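Local coordinates for RNA-induced transcriptional silencing complex protein tas3 (Schizosaccharomyces pombe, PDB 3D1B) that serves as an adaptor in the core of the RNA-induced transcriptional silencing (RITS) complex, acting in the RNA interference pathway for heterochromatin formation and accurate chromosome segregation, at residues W21-S26 / E36-V41; P75-F80 / K100-K105; K92-S97 / S113-E118. One frame throughout, in Å; residues are numbered along the deposited sequence.

Interaction 1 (W21-S26 / E36-V41); sequences WLKSLS and EALVKV
Leu38 reaches across to Leu22 and Lys23 and gives each of them one of its two methyls. The purely apolar half pairs Leu38 CD1 with Leu22 CD2 at 4.2 Å, a moderately loose methyl-to-methyl touch between two buried leucines. Leu38 gets there with CG anti to its backbone N (chi1 -178°), which carries the isobutyl fork out across the gap between the helices.

The other half is closer and uses the aliphatic part of a lysine. Leu38 CD2 meets the chain from the side, 3.6 Å from Lys23 CE and 4.1 Å from Lys23 CG, the leucine crossing the extended lysine at about a right angle. That aliphatic part lies against the methyl while the residue as a whole stays exposed.

These contacts join helix 14-23 to helix 32-46 in an all-alpha motif, with the short helix 26-29 in the connection between them. Phe28 of that connection touches Leu22, Lys23 and Leu38 alike, and Leu56 and Phe60 of helix 52-60 pack on Leu22.

No hydrogen bond crosses between the segments. Leu25 N donates to Leu22 O at 3.1 Å, Gln29 NE2 bonds to Lys23 O, and Ser26 N bonds to Glu118 OE1 on helix 109-122. Beyond the leucine, Ala37 packs on Leu74 of the second subunit and Val41 on Leu78 of that same neighbouring chain.

Interaction 2 (P75-F80 / K100-K105); sequences PEQLMF and KLVTGK
Gln77 meets Val102 and Thr103 through a single atom: its amide oxygen OE1 stands 4.1 Å from Val102 CG1 and an equal 4.1 Å from Thr103 CG2. The oxygen thus lies against two methyls and makes no hydrogen bond to the facing segment. Its chain starts with CG anti to the carbonyl carbon (chi1 -65°) and runs on extended, which carries the amide across a wide gap; the CA atoms of Gln77 and Val102 are 9.2 Å apart.

The packed side of the contact is the one with Val102. This residue is buried, and its side chain and that of Gln77 run antiparallel alongside one another. Gln72 from the preceding loop, Leu107 and Ala112 also touch Val102, so the glutamine is just one of several groups around it. Even here the fit is modest: Phe80 turns toward the other helix, yet its ring atom CZ stays 5.8 Å from Val102 CG2.

Thr103 forms the looser, solvent-facing side. It is exposed and offers only CG2 to the glutamine, while its OG1 is turned back to hydrogen-bond to Tyr99 O one turn earlier in the same helix. The Gln77 amide is held lightly at both ends, OE1 by a weak hydrogen bond to Tyr99 OH and NE2 by a weak one to Gln72 O.

Helix 74-84 and helix 89-105 come together here as part of the Tas3 C-terminal helical region. Lys100 O accepts a hydrogen bond from Asn71 ND2 of the second subunit. Within the chain, helix 109-122 packs alongside both helices, with Leu109 on Glu76 and Phe80, and Ala112 on Val102.

Interaction 3 (K92-S97 / S113-E118); sequences KAVGSS and SQILKE
Ser97 OG lies 2.7 Å from Val94 O and 2.9 Å from Ala93 O, two carbonyls of its own helix. With chi1 at 54° the hydroxyl folds back over the preceding turn, where its single proton can go to either carbonyl; OG makes no bond to 113-118.

What faces helix 109-122 is apolar. Val94 CG1 meets Ile115 CG2 at 3.9 Å, a branch-to-branch touch between side chains that cross at about a right angle. Both of these methyls stand anti to their backbone N, and both CB atoms point at the opposite helix.

Beside this pair the backbone itself forms the surface. Leu116 CD1 sits 4.0 Å from Gly95 CA and 4.1 Å from Gly95 N, lying on bare main chain. Because Gly95 carries no side chain, the helices can close up: its CA is 5.5 Å from that of Leu116, a very short spacing for two packed helices. With CG anti to the backbone N (chi1 175°), Leu116 brings CD1 over the glycine.

Leu56 of helix 52-60 packs on Val94, and Ile98 touches Ile115, placing the contact in the interior of the domain. Four buried residues meet with no hydrogen bond across, so the join probably rests on close fit and hydrophobic burial.

Along the chain interaction 1 is complete before the other two begin, while interactions 2 and 3 interleave, their segments alternating. These two share helix 89-105, which meets helix 74-84 in one and helix 109-122 in the other; their centres lie 11 Å apart, and Phe80 CD1 comes to 3.6 Å from Ser113 OG. Interaction 3 is nearest the centre of the folded chain. Interactions 1 and 2, with centres 22 Å apart, fall on opposite sides of that centre, and both touch the second subunit. Interaction 1 is tied to interaction 3 by a probable hydrogen bond from Ser26 N to Glu118 OE1, linking the amino-terminal helices to the Tas3 C-terminal helical region in one compact all-helical domain.

Interaction 1 (W21-S26 / E36-V41)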
loop_
_atom_site.group_PDB
_atom_site.type_symbol
_atom_site.label_atom_id
_atom_site.label_comp_id
_atom_site.label_asym_id
_atom_site.label_seq_id
_atom_site.Cartn_x
_atom_site.Cartn_y
_atom_site.Cartn_z
ATOM N N TRP A 21 -8.000 16.920 -3.363
ATOM C CA TRP A 21 -7.213 16.971 -4.588
ATOM C C TRP A 21 -7.480 15.740 -5.442
ATOM O O TRP A 21 -7.605 15.831 -6.662
ATOM C CB TRP A 21 -5.715 17.060 -4.268
ATOM C CG TRP A 21 -5.295 18.395 -3.717
ATOM C CD1 TRP A 21 -5.963 19.582 -3.846
ATOM C CD2 TRP A 21 -4.098 18.688 -2.981
ATOM N NE1 TRP A 21 -5.257 20.592 -3.235
ATOM C CE2 TRP A 21 -4.110 20.072 -2.698
ATOM C CE3 TRP A 21 -3.017 17.914 -2.536
ATOM C CZ2 TRP A 21 -3.081 20.702 -1.988
ATOM C CZ3 TRP A 21 -1.993 18.542 -1.829
ATOM C CH2 TRP A 21 -2.035 19.924 -1.564
ATOM N N LEU A 22 -7.554 14.582 -4.799
ATOM C CA LEU A 22 -7.826 13.347 -5.520
ATOM C C LEU A 22 -9.167 13.459 -6.242
ATOM O O LEU A 22 -9.283 13.141 -7.428
ATOM C CB LEU A 22 -7.870 12.171 -4.547
ATOM C CG LEU A 22 -8.529 10.897 -5.072
ATOM C CD1 LEU A 22 -7.741 10.352 -6.259
ATOM C CD2 LEU A 22 -8.592 9.873 -3.945
ATOM N N LYS A 23 -10.181 13.915 -5.517
ATOM C CA LYS A 23 -11.508 14.058 -6.103
ATOM C C LYS A 23 -11.536 15.062 -7.245
ATOM O O LYS A 23 -12.427 15.008 -8.099
ATOM C CB LYS A 23 -12.514 14.487 -5.034
ATOM C CG LYS A 23 -12.806 13.416 -4.006
ATOM C CD LYS A 23 -13.888 13.886 -3.053
ATOM C CE LYS A 23 -14.266 12.807 -2.062
ATOM N NZ LYS A 23 -15.225 13.353 -1.058
ATOM N N SER A 24 -10.557 15.963 -7.263
ATOM C CA SER A 24 -10.475 17.002 -8.291
ATOM C C SER A 24 -9.746 16.583 -9.567
ATOM O O SER A 24 -9.721 17.334 -10.540
ATOM C CB SER A 24 -9.808 18.250 -7.713
ATOM O OG SER A 24 -10.543 18.736 -6.596
ATOM N N LEU A 25 -9.135 15.402 -9.560
ATOM C CA LEU A 25 -8.433 14.921 -10.751
ATOM C C LEU A 25 -9.453 14.556 -11.814
ATOM O O LEU A 25 -10.441 13.891 -11.524
ATOM C CB LEU A 25 -7.594 13.687 -10.417
ATOM C CG LEU A 25 -6.352 13.957 -9.573
ATOM C CD1 LEU A 25 -5.754 12.638 -9.102
ATOM C CD2 LEU A 25 -5.345 14.751 -10.394
ATOM N N SER A 26 -9.204 14.979 -13.048
ATOM C CA SER A 26 -10.120 14.681 -14.140
ATOM C C SER A 26 -10.311 13.176 -14.281
ATOM O O SER A 26 -11.416 12.697 -14.553
ATOM C CB SER A 26 -9.584 15.263 -15.448
ATOM O OG SER A 26 -9.482 16.675 -15.357
ATOM N N GLU A 36 -16.896 5.440 -6.464
ATOM C CA GLU A 36 -17.520 4.358 -5.717
ATOM C C GLU A 36 -16.493 3.645 -4.842
ATOM O O GLU A 36 -16.784 3.264 -3.709
ATOM C CB GLU A 36 -18.170 3.369 -6.688
ATOM C CG GLU A 36 -19.480 3.875 -7.284
ATOM C CD GLU A 36 -19.722 3.379 -8.700
ATOM O OE1 GLU A 36 -19.478 2.184 -8.970
ATOM O OE2 GLU A 36 -20.169 4.189 -9.543
ATOM N N ALA A 37 -15.289 3.468 -5.378
ATOM C CA ALA A 37 -14.216 2.799 -4.648
ATOM C C ALA A 37 -13.777 3.622 -3.438
ATOM O O ALA A 37 -13.542 3.082 -2.354
ATOM C CB ALA A 37 -13.032 2.564 -5.584
ATOM N N LEU A 38 -13.672 4.934 -3.614
ATOM C CA LEU A 38 -13.254 5.795 -2.514
ATOM C C LEU A 38 -14.221 5.684 -1.336
ATOM O O LEU A 38 -13.805 5.683 -0.178
ATOM C CB LEU A 38 -13.164 7.251 -2.978
ATOM C CG LEU A 38 -12.689 8.243 -1.914
ATOM C CD1 LEU A 38 -11.300 7.850 -1.410
ATOM C CD2 LEU A 38 -12.670 9.641 -2.507
ATOM N N VAL A 39 -15.512 5.575 -1.633
ATOM C CA VAL A 39 -16.516 5.465 -0.580
ATOM C C VAL A 39 -16.260 4.246 0.301
ATOM O O VAL A 39 -16.407 4.313 1.525
ATOM C CB VAL A 39 -17.945 5.375 -1.177
ATOM C CG1 VAL A 39 -18.950 5.007 -0.090
ATOM C CG2 VAL A 39 -18.316 6.702 -1.808
ATOM N N LYS A 40 -15.864 3.139 -0.322
ATOM C CA LYS A 40 -15.599 1.904 0.409
ATOM C C LYS A 40 -14.207 1.874 1.036
ATOM O O LYS A 40 -14.005 1.270 2.089
ATOM C CB LYS A 40 -15.747 0.691 -0.519
ATOM C CG LYS A 40 -17.092 0.569 -1.223
ATOM C CD LYS A 40 -17.257 -0.829 -1.807
ATOM C CE LYS A 40 -18.518 -0.971 -2.651
ATOM N NZ LYS A 40 -18.270 -0.683 -4.096
ATOM N N VAL A 41 -13.254 2.533 0.385
ATOM C CA VAL A 41 -11.870 2.561 0.847
ATOM C C VAL A 41 -11.559 3.549 1.964
ATOM O O VAL A 41 -10.828 3.223 2.902
ATOM C CB VAL A 41 -10.906 2.876 -0.327
ATOM C CG1 VAL A 41 -9.495 3.085 0.195
ATOM C CG2 VAL A 41 -10.928 1.747 -1.348
#

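Interaction 2 (P75-F80 / K100-K105)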
loop_
_atom_site.group_PDB
_atom_site.type_symbol
_atom_site.label_atom_id
_atom_site.label_comp_id
_atom_site.label_asym_id
_atom_site.label_seq_id
_atom_site.Cartn_x
_atom_site.Cartn_y
_atom_site.Cartn_z
ATOM N N PRO A 75 12.703 3.739 -22.964
ATOM C CA PRO A 75 13.258 5.072 -22.706
ATOM C C PRO A 75 12.237 6.071 -22.161
ATOM O O PRO A 75 12.526 6.809 -21.220
ATOM C CB PRO A 75 13.802 5.491 -24.074
ATOM C CG PRO A 75 14.213 4.198 -24.676
ATOM C CD PRO A 75 13.053 3.282 -24.321
ATOM N N GLU A 76 11.047 6.100 -22.753
ATOM C CA GLU A 76 10.016 7.025 -22.294
ATOM C C GLU A 76 9.575 6.692 -20.873
ATOM O O GLU A 76 9.273 7.587 -20.080
ATOM C CB GLU A 76 8.806 7.002 -23.229
ATOM C CG GLU A 76 9.056 7.670 -24.577
ATOM C CD GLU A 76 9.679 6.737 -25.597
ATOM O OE1 GLU A 76 10.597 5.967 -25.239
ATOM O OE2 GLU A 76 9.251 6.781 -26.768
ATOM N N GLN A 77 9.541 5.405 -20.549
ATOM C CA GLN A 77 9.138 5.010 -19.209
ATOM C C GLN A 77 10.199 5.398 -18.198
ATOM O O GLN A 77 9.879 5.783 -17.073
ATOM C CB GLN A 77 8.862 3.510 -19.158
ATOM C CG GLN A 77 7.671 3.129 -20.016
ATOM C CD GLN A 77 7.192 1.731 -19.744
ATOM O OE1 GLN A 77 6.689 1.435 -18.657
ATOM N NE2 GLN A 77 7.345 0.852 -20.730
ATOM N N LEU A 78 11.465 5.310 -18.598
ATOM C CA LEU A 78 12.547 5.686 -17.693
ATOM C C LEU A 78 12.543 7.195 -17.466
ATOM O O LEU A 78 12.793 7.663 -16.361
ATOM C CB LEU A 78 13.900 5.237 -18.253
ATOM C CG LEU A 78 14.071 3.717 -18.344
ATOM C CD1 LEU A 78 15.444 3.389 -18.919
ATOM C CD2 LEU A 78 13.909 3.098 -16.973
ATOM N N MET A 79 12.246 7.959 -18.510
ATOM C CA MET A 79 12.202 9.408 -18.371
ATOM C C MET A 79 11.021 9.771 -17.470
ATOM O O MET A 79 11.096 10.720 -16.690
ATOM C CB MET A 79 12.048 10.073 -19.739
ATOM C CG MET A 79 12.408 11.553 -19.759
ATOM S SD MET A 79 14.124 11.847 -19.259
ATOM C CE MET A 79 14.965 11.016 -20.520
ATOM N N PHE A 80 9.931 9.013 -17.581
ATOM C CA PHE A 80 8.747 9.262 -16.754
ATOM C C PHE A 80 9.110 9.074 -15.285
ATOM O O PHE A 80 8.721 9.873 -14.433
ATOM C CB PHE A 80 7.615 8.292 -17.115
ATOM C CG PHE A 80 6.387 8.434 -16.247
ATOM C CD1 PHE A 80 5.384 9.350 -16.573
ATOM C CD2 PHE A 80 6.241 7.665 -15.094
ATOM C CE1 PHE A 80 4.255 9.498 -15.761
ATOM C CE2 PHE A 80 5.109 7.809 -14.271
ATOM C CZ PHE A 80 4.120 8.726 -14.609
ATOM N N LYS A 100 1.313 2.124 -11.867
ATOM C CA LYS A 100 0.953 0.720 -11.660
ATOM C C LYS A 100 0.008 0.317 -12.790
ATOM O O LYS A 100 -0.007 -0.832 -13.229
ATOM C CB LYS A 100 0.198 0.516 -10.339
ATOM C CG LYS A 100 0.968 0.837 -9.088
ATOM C CD LYS A 100 2.144 -0.106 -8.903
ATOM C CE LYS A 100 2.955 0.307 -7.687
ATOM N NZ LYS A 100 4.282 -0.370 -7.656
ATOM N N LEU A 101 -0.807 1.273 -13.236
ATOM C CA LEU A 101 -1.765 1.018 -14.308
ATOM C C LEU A 101 -1.070 1.014 -15.662
ATOM O O LEU A 101 -1.506 0.337 -16.593
ATOM C CB LEU A 101 -2.874 2.080 -14.285
ATOM C CG LEU A 101 -3.726 2.106 -13.009
ATOM C CD1 LEU A 101 -4.854 3.114 -13.194
ATOM C CD2 LEU A 101 -4.296 0.734 -12.711
ATOM N N VAL A 102 0.007 1.782 -15.776
ATOM C CA VAL A 102 0.764 1.822 -17.025
ATOM C C VAL A 102 1.372 0.441 -17.272
ATOM O O VAL A 102 1.167 -0.169 -18.328
ATOM C CB VAL A 102 1.897 2.878 -16.956
ATOM C CG1 VAL A 102 2.835 2.727 -18.151
ATOM C CG2 VAL A 102 1.293 4.281 -16.924
ATOM N N THR A 103 2.104 -0.060 -16.283
ATOM C CA THR A 103 2.748 -1.357 -16.415
ATOM C C THR A 103 1.818 -2.564 -16.352
ATOM O O THR A 103 2.015 -3.541 -17.083
ATOM C CB THR A 103 3.845 -1.544 -15.339
ATOM O OG1 THR A 103 3.275 -1.354 -14.040
ATOM C CG2 THR A 103 4.969 -0.538 -15.550
ATOM N N GLY A 104 0.802 -2.501 -15.496
ATOM C CA GLY A 104 -0.090 -3.638 -15.344
ATOM C C GLY A 104 -1.334 -3.675 -16.201
ATOM O O GLY A 104 -1.909 -4.752 -16.419
ATOM N N LYS A 105 -1.768 -2.518 -16.688
ATOM C CA LYS A 105 -2.975 -2.474 -17.499
ATOM C C LYS A 105 -2.793 -1.723 -18.803
ATOM O O LYS A 105 -3.769 -1.400 -19.483
ATOM C CB LYS A 105 -4.112 -1.866 -16.682
ATOM C CG LYS A 105 -4.401 -2.670 -15.426
ATOM C CD LYS A 105 -5.453 -2.016 -14.571
ATOM C CE LYS A 105 -5.911 -2.963 -13.475
ATOM N NZ LYS A 105 -6.949 -2.344 -12.609
#

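Interaction 3 (K92-S97 / S113-E118)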
loop_
_atom_site.group_PDB
_atom_site.type_symbol
_atom_site.label_atom_id
_atom_site.label_comp_id
_atom_site.label_asym_id
_atom_site.label_seq_id
_atom_site.Cartn_x
_atom_site.Cartn_y
_atom_site.Cartn_z
ATOM N N LYS A 92 3.655 12.939 -6.489
ATOM C CA LYS A 92 4.500 11.748 -6.575
ATOM C C LYS A 92 3.703 10.484 -6.266
ATOM O O LYS A 92 3.870 9.455 -6.924
ATOM C CB LYS A 92 5.687 11.854 -5.609
ATOM C CG LYS A 92 6.626 10.654 -5.692
ATOM C CD LYS A 92 7.825 10.775 -4.755
ATOM C CE LYS A 92 8.746 11.916 -5.153
ATOM N NZ LYS A 92 9.971 11.941 -4.285
ATOM N N ALA A 93 2.841 10.555 -5.256
ATOM C CA ALA A 93 2.029 9.402 -4.884
ATOM C C ALA A 93 1.030 9.070 -5.989
ATOM O O ALA A 93 0.747 7.901 -6.253
ATOM C CB ALA A 93 1.302 9.670 -3.570
ATOM N N VAL A 94 0.471 10.104 -6.611
ATOM C CA VAL A 94 -0.470 9.901 -7.712
ATOM C C VAL A 94 0.283 9.261 -8.873
ATOM O O VAL A 94 -0.184 8.294 -9.471
ATOM C CB VAL A 94 -1.075 11.238 -8.183
ATOM C CG1 VAL A 94 -1.836 11.039 -9.494
ATOM C CG2 VAL A 94 -1.997 11.785 -7.110
ATOM N N GLY A 95 1.457 9.806 -9.182
ATOM C CA GLY A 95 2.261 9.270 -10.269
ATOM C C GLY A 95 2.614 7.800 -10.089
ATOM O O GLY A 95 2.486 7.000 -11.022
ATOM N N SER A 96 3.065 7.431 -8.894
ATOM C CA SER A 96 3.429 6.038 -8.639
ATOM C C SER A 96 2.216 5.110 -8.761
ATOM O O SER A 96 2.311 4.021 -9.326
ATOM C CB SER A 96 4.047 5.895 -7.244
ATOM O OG SER A 96 4.368 4.539 -6.971
ATOM N N SER A 97 1.068 5.547 -8.247
ATOM C CA SER A 97 -0.134 4.724 -8.310
ATOM C C SER A 97 -0.650 4.577 -9.742
ATOM O O SER A 97 -1.125 3.507 -10.125
ATOM C CB SER A 97 -1.224 5.315 -7.407
ATOM O OG SER A 97 -1.468 6.671 -7.731
ATOM N N SER A 113 1.123 10.978 -17.838
ATOM C CA SER A 113 1.820 12.244 -17.666
ATOM C C SER A 113 0.829 13.394 -17.486
ATOM O O SER A 113 1.081 14.321 -16.716
ATOM C CB SER A 113 2.739 12.514 -18.859
ATOM O OG SER A 113 3.845 11.618 -18.843
ATOM N N GLN A 114 -0.301 13.332 -18.183
ATOM C CA GLN A 114 -1.313 14.374 -18.046
ATOM C C GLN A 114 -1.888 14.358 -16.629
ATOM O O GLN A 114 -2.052 15.406 -16.003
ATOM C CB GLN A 114 -2.441 14.170 -19.060
ATOM C CG GLN A 114 -2.015 14.344 -20.504
ATOM C CD GLN A 114 -3.140 14.029 -21.473
ATOM O OE1 GLN A 114 -4.183 14.686 -21.463
ATOM N NE2 GLN A 114 -2.936 13.020 -22.311
ATOM N N ILE A 115 -2.194 13.167 -16.122
ATOM C CA ILE A 115 -2.743 13.040 -14.775
ATOM C C ILE A 115 -1.741 13.588 -13.756
ATOM O O ILE A 115 -2.106 14.328 -12.839
ATOM C CB ILE A 115 -3.048 11.563 -14.439
ATOM C CG1 ILE A 115 -4.090 11.006 -15.414
ATOM C CG2 ILE A 115 -3.564 11.449 -13.011
ATOM C CD1 ILE A 115 -4.373 9.530 -15.232
ATOM N N LEU A 116 -0.473 13.231 -13.924
ATOM C CA LEU A 116 0.563 13.689 -13.008
ATOM C C LEU A 116 0.687 15.209 -13.043
ATOM O O LEU A 116 0.830 15.852 -12.004
ATOM C CB LEU A 116 1.914 13.053 -13.368
ATOM C CG LEU A 116 3.096 13.568 -12.535
ATOM C CD1 LEU A 116 2.931 13.161 -11.079
ATOM C CD2 LEU A 116 4.399 13.011 -13.097
ATOM N N LYS A 117 0.628 15.776 -14.242
ATOM C CA LYS A 117 0.742 17.220 -14.399
ATOM C C LYS A 117 -0.416 17.919 -13.693
ATOM O O LYS A 117 -0.239 18.972 -13.079
ATOM C CB LYS A 117 0.748 17.596 -15.882
ATOM C CG LYS A 117 0.969 19.079 -16.132
ATOM C CD LYS A 117 2.365 19.515 -15.707
ATOM C CE LYS A 117 2.372 20.965 -15.245
ATOM N NZ LYS A 117 1.722 21.872 -16.234
ATOM N N GLU A 118 -1.599 17.323 -13.774
ATOM C CA GLU A 118 -2.777 17.897 -13.138
ATOM C C GLU A 118 -2.616 17.830 -11.621
ATOM O O GLU A 118 -2.931 18.785 -10.908
ATOM C CB GLU A 118 -4.021 17.124 -13.573
ATOM C CG GLU A 118 -5.307 17.899 -13.478
ATOM C CD GLU A 118 -6.475 17.121 -14.051
ATOM O OE1 GLU A 118 -6.879 16.124 -13.428
ATOM O OE2 GLU A 118 -6.979 17.500 -15.129
#